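Local structure of translation initiation factor eIF2b-like protein,Translation initiation factor eIF2b-like protein (4ZEM) at residues K202-F207 / K267-A272; A274-G279 / T349-P354; I302-V307 / V359-L364. The protein serves as the beta subunit of eIF2B, the heterodecameric complex that probably promotes GDP-GTP exchange on the translation initiation factor eIF2. All coordinates share one frame; numbering follows the deposited sequence.

Interaction 1 (K202-F207 / K267-A272)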
loop_
_atom_site.group_PDB
_atom_site.type_symbol
_atom_site.label_atom_id
_atom_site.label_comp_id
_atom_site.label_asym_id
_atom_site.label_seq_id
_atom_site.Cartn_x
_atom_site.Cartn_y
_atom_site.Cartn_z
ATOM N N LYS A 202 11.726 -2.029 -3.490
ATOM C CA LYS A 202 11.519 -1.537 -4.854
ATOM C C LYS A 202 11.147 -0.066 -4.912
ATOM O O LYS A 202 11.588 0.653 -5.808
ATOM C CB LYS A 202 10.445 -2.352 -5.573
ATOM C CG LYS A 202 10.973 -3.573 -6.285
ATOM C CD LYS A 202 11.853 -3.111 -7.443
ATOM C CE LYS A 202 12.512 -4.265 -8.170
ATOM N NZ LYS A 202 13.196 -3.791 -9.406
ATOM N N THR A 203 10.334 0.373 -3.959
ATOM C CA THR A 203 9.917 1.764 -3.897
ATOM C C THR A 203 11.119 2.680 -3.686
ATOM O O THR A 203 11.235 3.714 -4.338
ATOM C CB THR A 203 8.891 1.984 -2.778
ATOM O OG1 THR A 203 7.731 1.199 -3.055
ATOM C CG2 THR A 203 8.490 3.454 -2.695
ATOM N N VAL A 204 12.018 2.286 -2.789
ATOM C CA VAL A 204 13.222 3.059 -2.527
ATOM C C VAL A 204 14.153 3.032 -3.743
ATOM O O VAL A 204 14.750 4.051 -4.108
ATOM C CB VAL A 204 13.981 2.529 -1.289
ATOM C CG1 VAL A 204 15.249 3.338 -1.057
ATOM C CG2 VAL A 204 13.088 2.581 -0.061
ATOM N N GLU A 205 14.256 1.873 -4.383
ATOM C CA GLU A 205 15.096 1.744 -5.565
ATOM C C GLU A 205 14.622 2.689 -6.671
ATOM O O GLU A 205 15.431 3.387 -7.278
ATOM C CB GLU A 205 15.110 0.296 -6.066
ATOM C CG GLU A 205 15.794 -0.691 -5.115
ATOM C CD GLU A 205 15.877 -2.106 -5.680
ATOM O OE1 GLU A 205 15.672 -2.279 -6.901
ATOM O OE2 GLU A 205 16.135 -3.049 -4.897
ATOM N N ARG A 206 13.317 2.725 -6.918
ATOM C CA ARG A 206 12.779 3.591 -7.959
ATOM C C ARG A 206 12.980 5.060 -7.592
ATOM O O ARG A 206 13.203 5.901 -8.465
ATOM C CB ARG A 206 11.297 3.289 -8.206
ATOM C CG ARG A 206 11.040 1.886 -8.758
ATOM C CD ARG A 206 9.668 1.782 -9.406
ATOM N NE ARG A 206 9.375 0.432 -9.882
ATOM C CZ ARG A 206 8.489 -0.386 -9.320
ATOM N NH1 ARG A 206 8.287 -1.596 -9.821
ATOM N NH2 ARG A 206 7.796 0.006 -8.259
ATOM N N PHE A 207 12.918 5.354 -6.296
ATOM C CA PHE A 207 13.159 6.691 -5.789
ATOM C C PHE A 207 14.617 7.126 -6.000
ATOM O O PHE A 207 14.884 8.227 -6.494
ATOM C CB PHE A 207 12.790 6.722 -4.308
ATOM C CG PHE A 207 12.949 8.065 -3.654
ATOM C CD1 PHE A 207 11.922 8.994 -3.697
ATOM C CD2 PHE A 207 14.106 8.383 -2.960
ATOM C CE1 PHE A 207 12.052 10.223 -3.079
ATOM C CE2 PHE A 207 14.237 9.606 -2.334
ATOM C CZ PHE A 207 13.214 10.533 -2.396
ATOM N N LYS A 267 20.990 12.101 5.317
ATOM C CA LYS A 267 19.632 11.663 5.602
ATOM C C LYS A 267 19.509 10.151 5.499
ATOM O O LYS A 267 20.312 9.492 4.838
ATOM C CB LYS A 267 18.630 12.326 4.655
ATOM C CG LYS A 267 18.948 12.148 3.182
ATOM C CD LYS A 267 18.338 13.273 2.363
ATOM C CE LYS A 267 18.821 14.627 2.847
ATOM N NZ LYS A 267 18.277 15.731 2.018
ATOM N N VAL A 268 18.494 9.619 6.171
ATOM C CA VAL A 268 18.192 8.194 6.173
ATOM C C VAL A 268 16.819 7.963 5.564
ATOM O O VAL A 268 15.851 8.631 5.931
ATOM C CB VAL A 268 18.216 7.600 7.595
ATOM C CG1 VAL A 268 17.883 6.121 7.544
ATOM C CG2 VAL A 268 19.578 7.826 8.258
ATOM N N ILE A 269 16.739 7.004 4.649
ATOM C CA ILE A 269 15.502 6.701 3.940
ATOM C C ILE A 269 15.084 5.248 4.165
ATOM O O ILE A 269 15.902 4.340 4.049
ATOM C CB ILE A 269 15.646 6.992 2.432
ATOM C CG1 ILE A 269 15.889 8.486 2.215
ATOM C CG2 ILE A 269 14.401 6.573 1.675
ATOM C CD1 ILE A 269 16.011 8.886 0.763
ATOM N N PHE A 270 13.804 5.041 4.480
ATOM C CA PHE A 270 13.248 3.697 4.654
ATOM C C PHE A 270 12.014 3.478 3.801
ATOM O O PHE A 270 11.238 4.401 3.548
ATOM C CB PHE A 270 12.788 3.445 6.102
ATOM C CG PHE A 270 13.857 3.532 7.136
ATOM C CD1 PHE A 270 13.966 4.656 7.935
ATOM C CD2 PHE A 270 14.704 2.467 7.368
ATOM C CE1 PHE A 270 14.931 4.734 8.914
ATOM C CE2 PHE A 270 15.670 2.538 8.352
ATOM C CZ PHE A 270 15.786 3.673 9.123
ATOM N N GLY A 271 11.812 2.236 3.385
ATOM C CA GLY A 271 10.538 1.873 2.807
ATOM C C GLY A 271 9.668 1.443 3.978
ATOM O O GLY A 271 10.118 0.702 4.855
ATOM N N ALA A 272 8.425 1.892 4.005
ATOM C CA ALA A 272 7.519 1.460 5.052
ATOM C C ALA A 272 6.622 0.371 4.492
ATOM O O ALA A 272 6.080 0.518 3.395
ATOM C CB ALA A 272 6.692 2.620 5.574
#

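Interaction 2 (A274-G279 / T349-P354)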
loop_
_atom_site.group_PDB
_atom_site.type_symbol
_atom_site.label_atom_id
_atom_site.label_comp_id
_atom_site.label_asym_id
_atom_site.label_seq_id
_atom_site.Cartn_x
_atom_site.Cartn_y
_atom_site.Cartn_z
ATOM N N ALA A 274 3.974 -0.465 6.221
ATOM C CA ALA A 274 2.686 0.105 6.600
ATOM C C ALA A 274 2.849 1.383 7.414
ATOM O O ALA A 274 3.877 1.596 8.063
ATOM C CB ALA A 274 1.869 -0.912 7.392
ATOM N N VAL A 275 1.812 2.214 7.407
ATOM C CA VAL A 275 1.785 3.404 8.247
ATOM C C VAL A 275 0.574 3.301 9.166
ATOM O O VAL A 275 -0.454 2.752 8.782
ATOM C CB VAL A 275 1.710 4.700 7.413
ATOM C CG1 VAL A 275 1.610 5.938 8.319
ATOM C CG2 VAL A 275 2.914 4.810 6.512
ATOM N N TYR A 276 0.693 3.828 10.378
ATOM C CA TYR A 276 -0.410 3.792 11.320
ATOM C C TYR A 276 -0.912 5.190 11.652
ATOM O O TYR A 276 -0.239 6.189 11.388
ATOM C CB TYR A 276 0.011 3.051 12.584
ATOM C CG TYR A 276 0.386 1.617 12.309
ATOM C CD1 TYR A 276 1.718 1.233 12.196
ATOM C CD2 TYR A 276 -0.599 0.647 12.130
ATOM C CE1 TYR A 276 2.060 -0.083 11.932
ATOM C CE2 TYR A 276 -0.269 -0.670 11.870
ATOM C CZ TYR A 276 1.062 -1.032 11.769
ATOM O OH TYR A 276 1.394 -2.341 11.506
ATOM N N GLN A 277 -2.106 5.246 12.229
ATOM C CA GLN A 277 -2.777 6.504 12.520
ATOM C C GLN A 277 -1.967 7.411 13.442
ATOM O O GLN A 277 -2.029 8.631 13.331
ATOM C CB GLN A 277 -4.137 6.211 13.146
ATOM C CG GLN A 277 -5.136 5.645 12.156
ATOM C CD GLN A 277 -6.529 5.571 12.725
ATOM O OE1 GLN A 277 -6.721 5.141 13.864
ATOM N NE2 GLN A 277 -7.516 5.984 11.935
ATOM N N ASN A 278 -1.226 6.802 14.359
ATOM C CA ASN A 278 -0.378 7.535 15.288
ATOM C C ASN A 278 0.921 8.016 14.646
ATOM O O ASN A 278 1.690 8.749 15.261
ATOM C CB ASN A 278 -0.065 6.662 16.502
ATOM C CG ASN A 278 0.862 5.511 16.161
ATOM O OD1 ASN A 278 0.844 4.994 15.040
ATOM N ND2 ASN A 278 1.672 5.098 17.124
ATOM N N GLY A 279 1.172 7.583 13.415
ATOM C CA GLY A 279 2.385 7.958 12.711
ATOM C C GLY A 279 3.498 6.934 12.852
ATOM O O GLY A 279 4.599 7.130 12.347
ATOM N N THR A 349 9.863 -8.036 11.113
ATOM C CA THR A 349 9.547 -6.626 11.018
ATOM C C THR A 349 9.795 -5.918 12.342
ATOM O O THR A 349 9.753 -6.525 13.412
ATOM C CB THR A 349 8.084 -6.407 10.607
ATOM O OG1 THR A 349 7.223 -6.913 11.634
ATOM C CG2 THR A 349 7.783 -7.125 9.299
ATOM N N ASP A 350 10.037 -4.621 12.251
ATOM C CA ASP A 350 10.185 -3.784 13.423
ATOM C C ASP A 350 9.186 -2.656 13.345
ATOM O O ASP A 350 8.588 -2.402 12.302
ATOM C CB ASP A 350 11.600 -3.215 13.534
ATOM C CG ASP A 350 12.573 -4.183 14.156
ATOM O OD1 ASP A 350 12.178 -5.328 14.482
ATOM O OD2 ASP A 350 13.741 -3.788 14.326
ATOM N N TYR A 351 8.982 -2.006 14.477
ATOM C CA TYR A 351 8.065 -0.893 14.559
ATOM C C TYR A 351 8.858 0.370 14.871
ATOM O O TYR A 351 9.735 0.367 15.733
ATOM C CB TYR A 351 6.994 -1.162 15.615
ATOM C CG TYR A 351 6.190 0.048 16.013
ATOM C CD1 TYR A 351 5.091 0.449 15.261
ATOM C CD2 TYR A 351 6.502 0.772 17.158
ATOM C CE1 TYR A 351 4.341 1.552 15.623
ATOM C CE2 TYR A 351 5.756 1.873 17.532
ATOM C CZ TYR A 351 4.674 2.259 16.760
ATOM O OH TYR A 351 3.923 3.354 17.117
ATOM N N ILE A 352 8.575 1.442 14.146
ATOM C CA ILE A 352 9.212 2.712 14.441
ATOM C C ILE A 352 8.152 3.664 14.968
ATOM O O ILE A 352 7.170 3.937 14.279
ATOM C CB ILE A 352 9.887 3.306 13.194
ATOM C CG1 ILE A 352 11.013 2.389 12.719
ATOM C CG2 ILE A 352 10.405 4.709 13.481
ATOM C CD1 ILE A 352 11.811 2.953 11.577
ATOM N N PRO A 353 8.342 4.173 16.194
ATOM C CA PRO A 353 7.396 5.133 16.769
ATOM C C PRO A 353 7.496 6.478 16.038
ATOM O O PRO A 353 8.531 6.759 15.430
ATOM C CB PRO A 353 7.835 5.228 18.234
ATOM C CG PRO A 353 9.262 4.848 18.229
ATOM C CD PRO A 353 9.450 3.861 17.115
ATOM N N PRO A 354 6.424 7.287 16.072
ATOM C CA PRO A 354 6.385 8.541 15.303
ATOM C C PRO A 354 7.471 9.568 15.669
ATOM O O PRO A 354 7.853 10.370 14.813
ATOM C CB PRO A 354 4.989 9.094 15.623
ATOM C CG PRO A 354 4.615 8.446 16.931
ATOM C CD PRO A 354 5.178 7.067 16.829
#

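Interaction 3 (I302-V307 / V359-L364)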
loop_
_atom_site.group_PDB
_atom_site.type_symbol
_atom_site.label_atom_id
_atom_site.label_comp_id
_atom_site.label_asym_id
_atom_site.label_seq_id
_atom_site.Cartn_x
_atom_site.Cartn_y
_atom_site.Cartn_z
ATOM N N ILE A 302 13.349 9.737 6.668
ATOM C CA ILE A 302 12.305 9.835 5.657
ATOM C C ILE A 302 11.732 8.454 5.376
ATOM O O ILE A 302 12.466 7.507 5.061
ATOM C CB ILE A 302 12.813 10.449 4.314
ATOM C CG1 ILE A 302 13.402 11.848 4.507
ATOM C CG2 ILE A 302 11.690 10.537 3.301
ATOM C CD1 ILE A 302 14.892 11.873 4.741
ATOM N N ALA A 303 10.411 8.349 5.473
ATOM C CA ALA A 303 9.735 7.094 5.184
ATOM C C ALA A 303 8.993 7.207 3.866
ATOM O O ALA A 303 8.165 8.104 3.677
ATOM C CB ALA A 303 8.775 6.737 6.301
ATOM N N LEU A 304 9.304 6.295 2.951
ATOM C CA LEU A 304 8.620 6.239 1.666
ATOM C C LEU A 304 7.409 5.347 1.822
ATOM O O LEU A 304 7.543 4.176 2.176
ATOM C CB LEU A 304 9.535 5.704 0.565
ATOM C CG LEU A 304 10.352 6.688 -0.270
ATOM C CD1 LEU A 304 11.023 7.739 0.586
ATOM C CD2 LEU A 304 11.366 5.926 -1.091
ATOM N N CYS A 305 6.222 5.909 1.622
ATOM C CA CYS A 305 4.996 5.122 1.705
ATOM C C CYS A 305 3.864 5.686 0.854
ATOM O O CYS A 305 3.529 6.863 0.955
ATOM C CB CYS A 305 4.546 5.038 3.161
ATOM S SG CYS A 305 4.712 6.619 4.022
ATOM N N GLY A 306 3.243 4.831 0.055
ATOM C CA GLY A 306 2.065 5.219 -0.697
ATOM C C GLY A 306 0.875 5.180 0.239
ATOM O O GLY A 306 0.883 4.439 1.224
ATOM N N VAL A 307 -0.137 5.989 -0.058
ATOM C CA VAL A 307 -1.318 6.116 0.794
ATOM C C VAL A 307 -2.062 4.785 0.969
ATOM O O VAL A 307 -2.664 4.537 2.014
ATOM C CB VAL A 307 -2.273 7.201 0.229
ATOM C CG1 VAL A 307 -3.572 7.271 1.004
ATOM C CG2 VAL A 307 -1.573 8.551 0.238
ATOM N N VAL A 359 9.767 12.699 8.060
ATOM C CA VAL A 359 8.945 12.923 6.882
ATOM C C VAL A 359 8.272 11.635 6.415
ATOM O O VAL A 359 8.899 10.576 6.387
ATOM C CB VAL A 359 9.776 13.491 5.712
ATOM C CG1 VAL A 359 8.908 13.673 4.475
ATOM C CG2 VAL A 359 10.430 14.798 6.101
ATOM N N TYR A 360 6.990 11.733 6.070
ATOM C CA TYR A 360 6.285 10.646 5.407
ATOM C C TYR A 360 6.174 11.063 3.958
ATOM O O TYR A 360 5.432 11.986 3.623
ATOM C CB TYR A 360 4.897 10.410 6.006
ATOM C CG TYR A 360 4.927 10.183 7.492
ATOM C CD1 TYR A 360 4.919 11.258 8.376
ATOM C CD2 TYR A 360 4.992 8.900 8.015
ATOM C CE1 TYR A 360 4.962 11.062 9.733
ATOM C CE2 TYR A 360 5.038 8.693 9.377
ATOM C CZ TYR A 360 5.018 9.776 10.232
ATOM O OH TYR A 360 5.060 9.578 11.590
ATOM N N LEU A 361 6.925 10.403 3.095
ATOM C CA LEU A 361 6.929 10.800 1.701
ATOM C C LEU A 361 5.966 9.913 0.926
ATOM O O LEU A 361 6.196 8.714 0.753
ATOM C CB LEU A 361 8.350 10.744 1.129
ATOM C CG LEU A 361 8.521 11.209 -0.318
ATOM C CD1 LEU A 361 7.821 12.515 -0.530
ATOM C CD2 LEU A 361 9.988 11.371 -0.631
ATOM N N THR A 362 4.892 10.528 0.445
ATOM C CA THR A 362 3.789 9.797 -0.171
ATOM C C THR A 362 3.592 10.196 -1.629
ATOM O O THR A 362 4.223 11.131 -2.116
ATOM C CB THR A 362 2.464 10.048 0.592
ATOM O OG1 THR A 362 1.976 11.363 0.283
ATOM C CG2 THR A 362 2.677 9.941 2.090
ATOM N N ASN A 363 2.699 9.495 -2.315
ATOM C CA ASN A 363 2.347 9.839 -3.691
ATOM C C ASN A 363 1.781 11.256 -3.795
ATOM O O ASN A 363 1.795 11.863 -4.865
ATOM C CB ASN A 363 1.345 8.838 -4.258
ATOM C CG ASN A 363 0.321 8.400 -3.236
ATOM O OD1 ASN A 363 0.665 7.851 -2.187
ATOM N ND2 ASN A 363 -0.944 8.694 -3.508
ATOM N N LEU A 364 1.226 11.740 -2.689
ATOM C CA LEU A 364 0.741 13.114 -2.563
ATOM C C LEU A 364 1.858 14.121 -2.233
ATOM O O LEU A 364 1.655 15.328 -2.298
ATOM C CB LEU A 364 -0.353 13.178 -1.498
ATOM C CG LEU A 364 -1.510 12.209 -1.743
ATOM C CD1 LEU A 364 -2.561 12.315 -0.644
ATOM C CD2 LEU A 364 -2.118 12.467 -3.116
#

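Interaction 1 (K202-F207 / K267-A272)
Val204 and Phe207, one helical turn apart, reach from helix 202-207 onto strand 267-271 at Gly271 and Ile269. The two branches of Val204 divide the work: CG2 presses on the strand backbone, 3.7 Å from Gly271 N, whereas CG1 meets the CG2 branch of Ile269 more loosely, at 4.3 Å. Gly271 has no side chain, and its main chain itself forms the surface on which Val204 CG2 rests. Phe207 has CG anti to its backbone N (chi1 -178°), which carries the ring out to the strand, where it and Ile269 cross at about a right angle. Phe207 CE2 lies 3.6 Å from Ile269 CD1, the methyl coming up obliquely to the ring at the end of an extended chain (chi2 -179°). The strand belongs to the central, largely parallel sheet of a Rossmann-like alpha/beta domain, and the helix follows directly on the neighbouring strand 194-198. The helix and strand axes approach to 7.9 Å and run at 134°, closer to antiparallel than parallel. Phe270 leaves the strand away from the helix, and its side chain touches alanines of helix 287-296. Behind the contact, Thr203 OG1 is hydrogen-bonded to Asp178 of helix 154-182.

Interaction 2 (A274-G279 / T349-P354)
Asn278 and Tyr351 come together from opposite directions in a side-chain hydrogen bond, Asn278 ND2 donating to Tyr351 OH at 2.8 Å with an N-H...O angle of 156°. The hydroxyl lies almost in the amide plane, and amide and phenol ring are nearly coplanar, 15° apart, so the amide nitrogen meets the tyrosine at its ring edge. Asn278 CG sits between the backbone N and the carbonyl carbon (chi1 70°), which turns the amide toward Tyr351, while OD1 takes the N-H of Gly280; with both ends engaged, the amide's rotation is fixed. Apolar contact is sparser. Tyr276 CD1 stands 4.3 Å from Tyr351 CE1, near the plane of the Tyr351 ring, and both tyrosines also touch Val319 of helix 317-321. The pyrrolidine ring of Pro354 lies across the backbone of Asn278 and Gly279, its CB 3.3 Å from Asn278 O. The main chain of 276-279 is closed by the hydrogen bond from Gly279 N to Tyr276 O, 2.8 Å. This type I beta turn, with a glycine of positive phi in its last position, belongs to the connection of a beta hairpin between the antiparallel neighbours 274-275 and 281-284.

Interaction 3 (I302-V307 / V359-L364)
Two neighbouring parallel strands of the main sheet, 302-304 and 359-362, are zipped together here, Ile302 level with Val359 and Leu304 with Leu361. Ala303 is gripped twice: its N gives a nearly straight bond (176°) to Val359 O at 2.8 Å, and its O takes Leu361 N at 2.7 Å. Cys305 N continues the pattern to Leu361 O at 2.9 Å. On one face the apolar chains lie side by side and point the same way. Ile302 CG2 rests 4.0 Å from Leu361 CB, and Leu304 CD1 meets Leu361 CD2 at the same separation of 4.0 Å; both leucines continue into Phe207 of helix 202-214 and Ile181 of helix 154-182. Ala303 and Tyr360 occupy the opposite face, where the Tyr360 hydroxyl is hydrogen-bonded to Gly279 O.

Beyond the strand ends a side chain takes over from the main chain. Asn363 OD1 receives Val307 N at 2.9 Å (157°), the donor tilted a little from the carbonyl plane; CG between the backbone N and the carbonyl carbon (chi1 38°) turns the amide toward Val307. Val307 CG2 lies beside the same amide at its OD1 and ND2 edge, 3.4 Å from Asn363 OD1, and reaches Leu364 CD1 at 4.0 Å. With an alanine here in place of Asn363, the amide is gone, and Val307 N is likely to be left without this acceptor and methyl CG2 without this neighbour. Paired parallel strands with helices on both faces are characteristic of the Rossmann-like sheet, here close to its final antiparallel strand, 365-367.

How the interactions relate
From the N terminus, interaction 1 closes first, returning the chain after 59 intervening residues to lay helix 202-207 against strand 267-271. Interaction 2 opens just beyond, at Ala274, but before it closes at 349-354 the chain has entered 302-307; interaction 3 then ends at 359-364, so these two cross, while interaction 1 precedes both in series. Interactions 1 and 3 share the main sheet: strands 267-271, 301-304 and 359-362 lie side by side, Phe270 O probably hydrogen-bonded to Leu304 N at 2.8 Å, and Phe207 reaches Leu304 and Leu361 as well. Interaction 2 ties the turn after strand 274-275 to the far edge strand of the smaller antiparallel sheet, where Val275 CG2 packs on Cys305 SG, 3.6 Å.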